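Local coordinates for CaaX farnesyltransferase beta subunit Ram1 (Aspergillus fumigatus, PDB 4L9P), which probably transfers a farnesyl group from farnesyl diphosphate to the cysteine of C-terminal CaaX motifs, as the zinc-binding, peptide-binding subunit of a heterodimer, at residues 155-160 and 433-438. Sequence-based numbering, arbitrary orientation.
Sequences VYWALA and HTCYAL. With ZN (zinc ion), chain J.
C435 packs between the two helices where their backbones run closest, its CA 5.2 Å from that of W157. Its CB lies against the W157 carbonyl oxygen, 3.5 Å away, and against W157 CB. With SG anti to the backbone N (chi1 172°), the sulfur rests on A160, 3.7 Å from A160 CB, and meets the Y156 and W157 rings obliquely while sitting over the centre of one face of the Y436 ring. Helices 151-164 and 431-444, running roughly the same way with segment axes 44° apart, are neighbours in the inner helical ring, and their contact closes the alpha-alpha barrel of the prenyltransferase beta subunit. The looser side is bridged by water and borders the active-site pocket, the Y436 side chain lying about 6 Å from the bound farnesyl analogue. Y436 OH lies at the edge of the Y156 ring, 3.6 Å from Y156 CE2, and in the plane of the W157 indole. One water lies 2.7 Å from Y436 OH and donates to Y156 OH, which also bonds V499 O; the other links Y436 OH to W157 NE1, which donates to it over 3.0 Å. Two residues before C435, H433 binds zinc through NE2 at 2.0 Å, together with D365, C367 and the bound peptide.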
# COMPACT_ATOMS: atom_id res chain seq x y z
N VAL B 155 5.88 -17.73 -3.45
CA VAL B 155 5.04 -18.64 -4.27
C VAL B 155 3.96 -17.85 -5.01
O VAL B 155 3.82 -17.98 -6.24
CB VAL B 155 4.37 -19.73 -3.38
CG1 VAL B 155 3.42 -20.56 -4.26
CG2 VAL B 155 5.46 -20.62 -2.75
N TYR B 156 3.27 -16.97 -4.31
CA TYR B 156 2.23 -16.16 -4.92
C TYR B 156 2.79 -15.28 -6.05
O TYR B 156 2.18 -15.23 -7.12
CB TYR B 156 1.53 -15.30 -3.86
CG TYR B 156 0.68 -14.23 -4.52
CD1 TYR B 156 -0.56 -14.53 -5.19
CD2 TYR B 156 1.13 -12.91 -4.50
CE1 TYR B 156 -1.27 -13.49 -5.87
CE2 TYR B 156 0.42 -11.88 -5.18
CZ TYR B 156 -0.79 -12.19 -5.82
OH TYR B 156 -1.47 -11.19 -6.45
N TRP B 157 3.86 -14.53 -5.79
CA TRP B 157 4.35 -13.58 -6.81
C TRP B 157 4.73 -14.32 -8.08
O TRP B 157 4.47 -13.86 -9.22
CB TRP B 157 5.62 -12.83 -6.31
CG TRP B 157 5.29 -11.92 -5.14
CD1 TRP B 157 4.16 -11.16 -4.97
CD2 TRP B 157 6.14 -11.62 -4.04
NE1 TRP B 157 4.24 -10.47 -3.78
CE2 TRP B 157 5.45 -10.73 -3.20
CE3 TRP B 157 7.44 -12.06 -3.67
CZ2 TRP B 157 6.00 -10.26 -1.99
CZ3 TRP B 157 7.99 -11.58 -2.46
CH2 TRP B 157 7.25 -10.70 -1.65
N ALA B 158 5.38 -15.48 -7.93
CA ALA B 158 5.80 -16.26 -9.13
C ALA B 158 4.57 -16.83 -9.83
O ALA B 158 4.48 -16.74 -11.07
CB ALA B 158 6.77 -17.36 -8.71
N LEU B 159 3.61 -17.44 -9.10
CA LEU B 159 2.44 -17.99 -9.81
C LEU B 159 1.64 -16.88 -10.50
O LEU B 159 1.16 -17.08 -11.62
CB LEU B 159 1.53 -18.73 -8.83
CG LEU B 159 2.13 -20.02 -8.27
CD1 LEU B 159 1.20 -20.54 -7.16
CD2 LEU B 159 2.32 -21.07 -9.42
N ALA B 160 1.46 -15.76 -9.82
CA ALA B 160 0.74 -14.64 -10.42
C ALA B 160 1.44 -14.16 -11.70
O ALA B 160 0.76 -13.97 -12.73
CB ALA B 160 0.64 -13.47 -9.41
N HIS B 433 8.63 -7.29 -7.64
CA HIS B 433 8.54 -6.26 -8.67
C HIS B 433 8.09 -6.85 -10.02
O HIS B 433 7.42 -6.16 -10.79
CB HIS B 433 9.85 -5.47 -8.76
CG HIS B 433 9.93 -4.47 -7.64
ND1 HIS B 433 10.67 -4.70 -6.49
CD2 HIS B 433 9.29 -3.29 -7.48
CE1 HIS B 433 10.45 -3.68 -5.65
NE2 HIS B 433 9.62 -2.82 -6.23
N THR B 434 8.48 -8.08 -10.30
CA THR B 434 8.06 -8.72 -11.55
C THR B 434 6.55 -8.96 -11.51
O THR B 434 5.81 -8.57 -12.46
CB THR B 434 8.80 -10.07 -11.73
OG1 THR B 434 10.20 -9.81 -11.79
CG2 THR B 434 8.36 -10.76 -13.02
N CYS B 435 6.04 -9.56 -10.42
CA CYS B 435 4.60 -9.73 -10.33
C CYS B 435 3.81 -8.41 -10.49
O CYS B 435 2.82 -8.33 -11.27
CB CYS B 435 4.29 -10.35 -8.94
SG CYS B 435 2.54 -10.46 -8.52
N TYR B 436 4.19 -7.39 -9.71
CA TYR B 436 3.35 -6.20 -9.68
C TYR B 436 3.52 -5.28 -10.90
O TYR B 436 2.53 -4.64 -11.29
CB TYR B 436 3.49 -5.45 -8.34
CG TYR B 436 2.85 -6.28 -7.23
CD1 TYR B 436 1.51 -6.70 -7.28
CD2 TYR B 436 3.61 -6.68 -6.13
CE1 TYR B 436 0.90 -7.43 -6.26
CE2 TYR B 436 3.03 -7.42 -5.12
CZ TYR B 436 1.70 -7.80 -5.16
OH TYR B 436 1.12 -8.55 -4.15
N ALA B 437 4.70 -5.26 -11.54
CA ALA B 437 4.79 -4.53 -12.82
C ALA B 437 3.94 -5.24 -13.88
O ALA B 437 3.24 -4.55 -14.63
CB ALA B 437 6.22 -4.44 -13.29
N LEU B 438 3.95 -6.57 -13.91
CA LEU B 438 3.09 -7.29 -14.87
C LEU B 438 1.62 -7.06 -14.56
O LEU B 438 0.80 -6.90 -15.45
CB LEU B 438 3.42 -8.78 -14.89
CG LEU B 438 4.81 -9.11 -15.48
CD1 LEU B 438 5.08 -10.60 -15.20
CD2 LEU B 438 4.85 -8.86 -16.99
ZN ZN J . 8.65 -1.34 -5.21
O HOH W 1 -1.48 -9.08 -4.50
O HOH W 2 2.95 -8.40 -1.98